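Local coordinates for protein inactive poly [ADP-ribose] polymerase RCD1 (Arabidopsis thaliana, PDB 5NGO) that is an inactive poly(ADP-ribose) polymerase relative, probably acting in plant stress and immune signalling, and is bound by a downy mildew effector that suppresses immunity, at residues A44-Q49 with R127-N132; Y150-D155 with Y163-I168. All blocks are in the same frame, centred on the assembly; numbering follows the deposited sequence.

Contact 1 of 2, residues A44-Q49 with R127-N132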
ATOM      1  N   ALA A  44      -4.313  -7.317  14.623  1.00 45.55           N
ATOM      2  CA  ALA A  44      -5.584  -7.487  15.319  1.00 45.54           C
ATOM      3  C   ALA A  44      -6.489  -6.260  15.146  1.00 43.39           C
ATOM      4  O   ALA A  44      -7.688  -6.421  14.920  1.00 45.64           O
ATOM      5  CB  ALA A  44      -5.350  -7.798  16.788  1.00 45.06           C
ATOM      6  N   LEU A  45      -5.917  -5.060  15.231  1.00 43.05           N
ATOM      7  CA  LEU A  45      -6.676  -3.818  15.001  1.00 42.21           C
ATOM      8  C   LEU A  45      -7.257  -3.769  13.593  1.00 41.56           C
ATOM      9  O   LEU A  45      -8.441  -3.527  13.414  1.00 45.05           O
ATOM     10  CB  LEU A  45      -5.773  -2.590  15.236  1.00 41.82           C
ATOM     11  CG  LEU A  45      -6.404  -1.198  15.244  1.00 42.65           C
ATOM     12  CD1 LEU A  45      -5.553  -0.279  16.114  1.00 43.45           C
ATOM     13  CD2 LEU A  45      -6.576  -0.569  13.879  1.00 42.30           C
ATOM     14  N   PHE A  46      -6.408  -4.010  12.607  1.00 40.03           N
ATOM     15  CA  PHE A  46      -6.804  -4.089  11.193  1.00 39.63           C
ATOM     16  C   PHE A  46      -7.920  -5.116  10.983  1.00 41.18           C
ATOM     17  O   PHE A  46      -8.901  -4.808  10.314  1.00 41.72           O
ATOM     18  CB  PHE A  46      -5.560  -4.434  10.329  1.00 37.17           C
ATOM     19  CG  PHE A  46      -5.841  -4.591   8.860  1.00 35.33           C
ATOM     20  CD1 PHE A  46      -5.825  -3.496   8.015  1.00 34.50           C
ATOM     21  CD2 PHE A  46      -6.089  -5.848   8.310  1.00 35.15           C
ATOM     22  CE1 PHE A  46      -6.071  -3.634   6.647  1.00 33.61           C
ATOM     23  CE2 PHE A  46      -6.328  -5.994   6.946  1.00 34.51           C
ATOM     24  CZ  PHE A  46      -6.318  -4.880   6.122  1.00 33.86           C
ATOM     25  N   GLN A  47      -7.788  -6.311  11.561  1.00 42.83           N
ATOM     26  CA  GLN A  47      -8.808  -7.362  11.412  1.00 46.90           C
ATOM     27  C   GLN A  47     -10.144  -7.014  12.065  1.00 48.68           C
ATOM     28  O   GLN A  47     -11.184  -7.490  11.607  1.00 50.35           O
ATOM     29  CB  GLN A  47      -8.283  -8.724  11.901  1.00 48.71           C
ATOM     30  CG  GLN A  47      -7.361  -9.367  10.871  1.00 50.56           C
ATOM     31  CD  GLN A  47      -6.609 -10.590  11.381  1.00 53.57           C
ATOM     32  OE1 GLN A  47      -6.407 -10.781  12.588  1.00 60.49           O
ATOM     33  NE2 GLN A  47      -6.140 -11.418  10.440  1.00 53.82           N
ATOM     34  N   LYS A  48     -10.128  -6.166  13.095  1.00 49.72           N
ATOM     35  CA  LYS A  48     -11.382  -5.638  13.646  1.00 50.15           C
ATOM     36  C   LYS A  48     -12.022  -4.630  12.706  1.00 49.63           C
ATOM     37  O   LYS A  48     -13.235  -4.614  12.582  1.00 50.96           O
ATOM     38  CB  LYS A  48     -11.188  -5.012  15.020  1.00 50.50           C
ATOM     39  CG  LYS A  48     -11.149  -6.034  16.126  1.00 51.71           C
ATOM     40  CD  LYS A  48     -12.480  -6.762  16.405  1.00 53.29           C
ATOM     41  CE  LYS A  48     -12.130  -8.033  17.139  1.00 54.97           C
ATOM     42  NZ  LYS A  48     -13.333  -8.898  17.309  1.00 58.76           N
ATOM     43  N   GLN A  49     -11.222  -3.793  12.059  1.00 48.37           N
ATOM     44  CA  GLN A  49     -11.754  -2.880  11.051  1.00 48.34           C
ATOM     45  C   GLN A  49     -12.332  -3.644   9.851  1.00 49.49           C
ATOM     46  O   GLN A  49     -13.308  -3.190   9.247  1.00 50.67           O
ATOM     47  CB  GLN A  49     -10.681  -1.873  10.593  1.00 46.82           C
ATOM     48  CG  GLN A  49     -11.169  -0.817   9.610  1.00 47.12           C
ATOM     49  CD  GLN A  49     -12.254   0.063  10.229  1.00 49.42           C
ATOM     50  OE1 GLN A  49     -12.024   0.748  11.227  1.00 51.70           O
ATOM     51  NE2 GLN A  49     -13.421   0.081   9.587  1.00 48.49           N
ATOM     52  N   ARG A 127      -1.901  -4.966   3.150  1.00 35.80           N
ATOM     53  CA  ARG A 127      -3.325  -5.286   3.050  1.00 37.41           C
ATOM     54  C   ARG A 127      -4.050  -3.962   3.190  1.00 36.16           C
ATOM     55  O   ARG A 127      -3.730  -3.183   4.077  1.00 37.31           O
ATOM     56  CB  ARG A 127      -3.773  -6.196   4.183  1.00 39.60           C
ATOM     57  CG  ARG A 127      -2.927  -7.423   4.400  1.00 40.98           C
ATOM     58  CD  ARG A 127      -3.670  -8.463   5.202  1.00 42.65           C
ATOM     59  NE  ARG A 127      -2.791  -9.520   5.674  1.00 43.83           N
ATOM     60  CZ  ARG A 127      -3.152 -10.489   6.519  1.00 44.47           C
ATOM     61  NH1 ARG A 127      -4.392 -10.559   6.995  1.00 45.12           N
ATOM     62  NH2 ARG A 127      -2.267 -11.430   6.848  1.00 44.37           N
ATOM     63  N   VAL A 128      -4.990  -3.700   2.291  1.00 37.01           N
ATOM     64  CA  VAL A 128      -5.776  -2.477   2.307  1.00 38.91           C
ATOM     65  C   VAL A 128      -7.247  -2.846   2.293  1.00 40.35           C
ATOM     66  O   VAL A 128      -7.690  -3.644   1.457  1.00 40.54           O
ATOM     67  CB  VAL A 128      -5.487  -1.577   1.091  1.00 39.32           C
ATOM     68  CG1 VAL A 128      -6.221  -0.256   1.218  1.00 39.73           C
ATOM     69  CG2 VAL A 128      -3.990  -1.362   0.926  1.00 40.23           C
ATOM     70  N   ILE A 129      -7.993  -2.244   3.215  1.00 41.63           N
ATOM     71  CA  ILE A 129      -9.452  -2.345   3.240  1.00 42.94           C
ATOM     72  C   ILE A 129      -9.988  -1.257   2.323  1.00 43.33           C
ATOM     73  O   ILE A 129     -10.051  -0.084   2.693  1.00 41.32           O
ATOM     74  CB  ILE A 129     -10.002  -2.152   4.655  1.00 43.44           C
ATOM     75  CG1 ILE A 129      -9.473  -3.254   5.585  1.00 44.22           C
ATOM     76  CG2 ILE A 129     -11.528  -2.160   4.648  1.00 45.05           C
ATOM     77  CD1 ILE A 129      -9.632  -2.929   7.065  1.00 44.63           C
ATOM     78  N   MET A 130     -10.367  -1.655   1.115  1.00 45.38           N
ATOM     79  CA  MET A 130     -10.860  -0.706   0.129  1.00 47.88           C
ATOM     80  C   MET A 130     -12.356  -0.457   0.280  1.00 51.47           C
ATOM     81  O   MET A 130     -12.830   0.607  -0.109  1.00 51.69           O
ATOM     82  CB  MET A 130     -10.526  -1.187  -1.280  1.00 47.76           C
ATOM     83  CG  MET A 130      -9.047  -1.035  -1.624  1.00 47.17           C
ATOM     84  SD  MET A 130      -8.384   0.620  -1.455  1.00 48.20           S
ATOM     85  CE  MET A 130      -9.427   1.579  -2.513  1.00 49.31           C
ATOM     86  N   GLY A 131     -13.083  -1.434   0.838  1.00 53.77           N
ATOM     87  CA  GLY A 131     -14.527  -1.323   1.028  1.00 58.92           C
ATOM     88  C   GLY A 131     -15.266  -1.042  -0.262  1.00 61.29           C
ATOM     89  O   GLY A 131     -14.928  -1.598  -1.306  1.00 62.72           O
ATOM     90  N   ASN A 132     -16.260  -0.154  -0.181  1.00 63.85           N
ATOM     91  CA  ASN A 132     -16.956   0.368  -1.360  1.00 66.13           C
ATOM     92  C   ASN A 132     -16.101   1.404  -2.037  1.00 63.12           C
ATOM     93  O   ASN A 132     -16.011   2.550  -1.574  1.00 61.85           O
ATOM     94  CB  ASN A 132     -18.285   1.015  -0.978  1.00 71.17           C
ATOM     95  CG  ASN A 132     -19.349   0.005  -0.733  1.00 73.51           C
ATOM     96  OD1 ASN A 132     -20.012   0.042   0.263  1.00 78.48           O
ATOM     97  ND2 ASN A 132     -19.540  -0.888  -1.690  1.00 74.26           N
TER
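The phenyl ring of Phe46 carries most of this contact. Over one of its faces lies the methyl CD1 of Ile129, 3.6 Å above the plane, displaced toward the rim yet close enough to the ring normal (25° off) for a CH-pi contact. CG1 of the same isoleucine reaches the ring at CE1, 3.6 Å away, while CB of Arg127 approaches obliquely, 3.5 Å from Phe46 CZ. Arg127 meets the ring with CB and CD, and its guanidinium, turned 85° to the ring, lies beyond it; here arginine serves as a hydrocarbon chain. With Phe46 CG anti to the backbone N (chi1 178°), the ring projects from helix 37-57 onto the central sheet of the PARP-like (ADP-ribosyltransferase-type) domain; the axes of 44-49 and 127-129 approach to 9.8 Å. Strand alternation sends Arg127 and Ile129 toward the helix, whereas Val128 points away from it and touches Val165 of strand 162-165. Gln49 adds its methylene CG, 3.6 Å from Ile129 CD1. At the more open margin, Gln47 NE2 comes within 4.0 Å of Arg127 NH1; both are donors. Each residue type thus fits: the aromatic ring in the middle, Ile129 and the aliphatic part of Arg127 against it, and the Gln47 amide at the margin. No hydrogen bond joins 44-49 to 127-132, so the helix is seated on the sheet by apolar packing, while the amide of Gln49 bonds to Thr53 of its own helix and Arg127 forms a salt bridge with Glu177 of the neighbouring strand 174-182.

Contact 2 of 2, residues Y150-D155 with Y163-I168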
ATOM      1  N   TYR A 150     -19.171   5.514   0.139  1.00 74.46           N
ATOM      2  CA  TYR A 150     -17.827   5.108  -0.277  1.00 71.45           C
ATOM      3  C   TYR A 150     -16.798   5.115   0.874  1.00 67.10           C
ATOM      4  O   TYR A 150     -16.887   5.918   1.800  1.00 66.52           O
ATOM      5  CB  TYR A 150     -17.309   6.033  -1.394  1.00 72.63           C
ATOM      6  CG  TYR A 150     -18.120   6.042  -2.684  1.00 75.91           C
ATOM      7  CD1 TYR A 150     -18.352   4.870  -3.410  1.00 76.18           C
ATOM      8  CD2 TYR A 150     -18.625   7.245  -3.204  1.00 79.26           C
ATOM      9  CE1 TYR A 150     -19.087   4.885  -4.592  1.00 79.20           C
ATOM     10  CE2 TYR A 150     -19.356   7.275  -4.390  1.00 81.38           C
ATOM     11  CZ  TYR A 150     -19.583   6.088  -5.077  1.00 81.78           C
ATOM     12  OH  TYR A 150     -20.300   6.121  -6.247  1.00 85.01           O
ATOM     13  N   ASP A 151     -15.808   4.225   0.774  1.00 62.79           N
ATOM     14  CA  ASP A 151     -14.728   4.128   1.747  1.00 57.37           C
ATOM     15  C   ASP A 151     -13.447   4.787   1.204  1.00 53.96           C
ATOM     16  O   ASP A 151     -13.205   5.958   1.497  1.00 52.28           O
ATOM     17  CB  ASP A 151     -14.540   2.672   2.165  1.00 55.70           C
ATOM     18  CG  ASP A 151     -15.756   2.118   2.880  1.00 56.94           C
ATOM     19  OD1 ASP A 151     -16.171   2.704   3.901  1.00 58.39           O
ATOM     20  OD2 ASP A 151     -16.328   1.107   2.424  1.00 57.12           O
ATOM     21  N   ASN A 152     -12.651   4.065   0.413  1.00 52.07           N
ATOM     22  CA  ASN A 152     -11.385   4.593  -0.138  1.00 49.91           C
ATOM     23  C   ASN A 152     -11.494   4.706  -1.669  1.00 51.77           C
ATOM     24  O   ASN A 152     -12.448   4.202  -2.266  1.00 54.01           O
ATOM     25  CB  ASN A 152     -10.211   3.710   0.310  1.00 46.55           C
ATOM     26  CG  ASN A 152      -9.965   3.801   1.831  1.00 44.20           C
ATOM     27  OD1 ASN A 152      -9.844   4.876   2.393  1.00 42.82           O
ATOM     28  ND2 ASN A 152      -9.906   2.652   2.489  1.00 42.55           N
ATOM     29  N   GLY A 153     -10.535   5.391  -2.294  1.00 52.09           N
ATOM     30  CA  GLY A 153     -10.641   5.782  -3.708  1.00 52.00           C
ATOM     31  C   GLY A 153      -9.782   4.966  -4.658  1.00 51.89           C
ATOM     32  O   GLY A 153      -8.763   4.401  -4.252  1.00 50.16           O
ATOM     33  N   VAL A 154     -10.208   4.861  -5.927  1.00 53.19           N
ATOM     34  CA  VAL A 154      -9.467   4.183  -6.980  1.00 52.95           C
ATOM     35  C   VAL A 154      -9.545   4.906  -8.323  1.00 55.09           C
ATOM     36  O   VAL A 154     -10.534   5.589  -8.586  1.00 56.28           O
ATOM     37  CB  VAL A 154      -9.974   2.739  -7.132  1.00 52.37           C
ATOM     38  CG1 VAL A 154     -11.469   2.638  -7.519  1.00 54.33           C
ATOM     39  CG2 VAL A 154      -9.071   1.905  -8.045  1.00 51.73           C
ATOM     40  N   ASP A 155      -8.511   4.768  -9.151  1.00 56.03           N
ATOM     41  CA  ASP A 155      -8.458   5.476 -10.452  1.00 58.88           C
ATOM     42  C   ASP A 155      -9.238   4.800 -11.597  1.00 62.00           C
ATOM     43  O   ASP A 155      -9.723   5.476 -12.493  1.00 65.39           O
ATOM     44  CB  ASP A 155      -7.012   5.765 -10.875  1.00 58.33           C
ATOM     45  CG  ASP A 155      -6.171   4.510 -11.111  1.00 57.31           C
ATOM     46  OD1 ASP A 155      -6.611   3.368 -10.837  1.00 57.02           O
ATOM     47  OD2 ASP A 155      -5.017   4.681 -11.560  1.00 55.98           O
ATOM     48  N   TYR A 163      -4.569   3.185  -5.681  1.00 50.53           N
ATOM     49  CA  TYR A 163      -5.539   3.352  -4.614  1.00 48.98           C
ATOM     50  C   TYR A 163      -5.155   4.571  -3.800  1.00 49.02           C
ATOM     51  O   TYR A 163      -3.964   4.861  -3.635  1.00 49.15           O
ATOM     52  CB  TYR A 163      -5.529   2.151  -3.694  1.00 45.99           C
ATOM     53  CG  TYR A 163      -5.814   0.814  -4.343  1.00 44.82           C
ATOM     54  CD1 TYR A 163      -6.975   0.587  -5.044  1.00 44.68           C
ATOM     55  CD2 TYR A 163      -4.919  -0.241  -4.205  1.00 43.47           C
ATOM     56  CE1 TYR A 163      -7.205  -0.633  -5.686  1.00 44.89           C
ATOM     57  CE2 TYR A 163      -5.150  -1.462  -4.779  1.00 43.40           C
ATOM     58  CZ  TYR A 163      -6.314  -1.663  -5.514  1.00 43.37           C
ATOM     59  OH  TYR A 163      -6.550  -2.899  -6.049  1.00 44.03           O
ATOM     60  N   ILE A 164      -6.167   5.302  -3.335  1.00 48.85           N
ATOM     61  CA  ILE A 164      -5.969   6.429  -2.425  1.00 49.31           C
ATOM     62  C   ILE A 164      -6.702   6.048  -1.158  1.00 46.36           C
ATOM     63  O   ILE A 164      -7.908   5.812  -1.192  1.00 46.64           O
ATOM     64  CB  ILE A 164      -6.588   7.736  -2.968  1.00 54.36           C
ATOM     65  CG1 ILE A 164      -6.047   8.087  -4.354  1.00 58.68           C
ATOM     66  CG2 ILE A 164      -6.340   8.889  -2.004  1.00 55.92           C
ATOM     67  CD1 ILE A 164      -4.635   8.622  -4.351  1.00 60.82           C
ATOM     68  N   VAL A 165      -5.973   5.953  -0.049  1.00 43.67           N
ATOM     69  CA  VAL A 165      -6.580   5.762   1.264  1.00 42.54           C
ATOM     70  C   VAL A 165      -6.547   7.117   1.959  1.00 43.75           C
ATOM     71  O   VAL A 165      -5.472   7.726   2.097  1.00 42.92           O
ATOM     72  CB  VAL A 165      -5.829   4.704   2.081  1.00 40.81           C
ATOM     73  CG1 VAL A 165      -6.348   4.644   3.502  1.00 41.31           C
ATOM     74  CG2 VAL A 165      -5.937   3.354   1.400  1.00 39.89           C
ATOM     75  N   TRP A 166      -7.722   7.591   2.388  1.00 44.73           N
ATOM     76  CA  TRP A 166      -7.835   8.947   2.995  1.00 46.82           C
ATOM     77  C   TRP A 166      -7.121   8.993   4.343  1.00 45.72           C
ATOM     78  O   TRP A 166      -7.009   7.977   5.022  1.00 44.57           O
ATOM     79  CB  TRP A 166      -9.296   9.368   3.162  1.00 47.53           C
ATOM     80  CG  TRP A 166     -10.077   9.199   1.906  1.00 48.18           C
ATOM     81  CD1 TRP A 166     -11.104   8.314   1.680  1.00 47.95           C
ATOM     82  CD2 TRP A 166      -9.843   9.871   0.666  1.00 48.09           C
ATOM     83  NE1 TRP A 166     -11.539   8.427   0.388  1.00 48.97           N
ATOM     84  CE2 TRP A 166     -10.777   9.368  -0.258  1.00 48.96           C
ATOM     85  CE3 TRP A 166      -8.937  10.856   0.253  1.00 49.32           C
ATOM     86  CZ2 TRP A 166     -10.846   9.833  -1.574  1.00 51.42           C
ATOM     87  CZ3 TRP A 166      -8.995  11.316  -1.048  1.00 50.91           C
ATOM     88  CH2 TRP A 166      -9.948  10.805  -1.953  1.00 51.98           C
ATOM     89  N   ASN A 167      -6.641  10.174   4.723  1.00 47.37           N
ATOM     90  CA  ASN A 167      -5.854  10.334   5.953  1.00 48.36           C
ATOM     91  C   ASN A 167      -6.534   9.752   7.185  1.00 47.60           C
ATOM     92  O   ASN A 167      -5.889   9.041   7.949  1.00 44.75           O
ATOM     93  CB  ASN A 167      -5.479  11.798   6.167  1.00 52.86           C
ATOM     94  CG  ASN A 167      -4.338  12.238   5.252  1.00 57.05           C
ATOM     95  OD1 ASN A 167      -3.942  11.519   4.335  1.00 59.57           O
ATOM     96  ND2 ASN A 167      -3.804  13.429   5.490  1.00 58.70           N
ATOM     97  N   ILE A 168      -7.825   9.993   7.329  1.00 47.40           N
ATOM     98  CA  ILE A 168      -8.622   9.450   8.427  1.00 47.49           C
ATOM     99  C   ILE A 168      -8.551   7.910   8.542  1.00 46.21           C
ATOM    100  O   ILE A 168      -8.646   7.351   9.630  1.00 46.79           O
ATOM    101  CB  ILE A 168     -10.116   9.921   8.381  1.00 49.17           C
ATOM    102  CG1 ILE A 168     -10.857   9.525   7.084  1.00 49.48           C
ATOM    103  CG2 ILE A 168     -10.257  11.402   8.689  1.00 50.62           C
ATOM    104  CD1 ILE A 168     -12.345   9.397   7.267  1.00 51.10           C
TER
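A beta hairpin of the ADP-ribosyl transferase-like sheet joins 150-155 to 163-168. Gly153 and Ile164 form its antiparallel hydrogen-bonded pair: Gly153 N donates to Ile164 O at 2.9 Å, and Ile164 N returns a bond to Gly153 O, also 2.9 Å. Both backbone groups of this buried glycine are therefore satisfied, and its lack of a side chain suits a place where the indole of Trp166 packs against the strand. Along the strand's other edge, the Asn152 and Val154 backbones bond with Glu134, and Val154 also with Leu136.

Asn152 continues the polar links through its side chain. CG, beside the backbone N (chi1 -67°), carries OD1 toward Trp166 N, whose bond to it is weak, at 3.4 Å; a second comes from Asn169 ND2, while Asn152 ND2 gives a weak one to Ile129 O. An amide suits this buried spot because it both accepts and donates. The Asp151 side chain starts away from 163-168; its carboxylate forms a salt bridge with Arg57 and accepts from Asn132 N.

Val154 and Tyr163, the non-hydrogen-bonded pair, lie side by side on the opposite face from Ile164, with Val154 CG2 3.9 Å from Tyr163 CD1; the phenol OH bonds weakly to Arg63. Ile164 CG2 lies over one face of the Trp166 ring, offset toward its rim, and Asp151 O sits in the ring plane at its edge, 3.2 Å from Trp166 CD1.

Overall arrangement
Contact 1 and contact 2 have centres about 12 Å apart and belong to one sheet, in which strands 62-68 and 98-102 lie between 121-129 and 162-165. They meet at the end of strand 121-129 and in the turn that follows. There Asn132 O accepts a probable hydrogen bond from Asp151 N at 2.9 Å, and Met130 CE packs 3.4 Å from Gly153 O. Beyond it the chain enters strand 134-135, which runs parallel to 153-154 at the sheet's end. Contact 1 thus covers the sheet with a helix, whereas contact 2 lies within the sheet near that end. Both contacts are structural parts of the PARP-like domain.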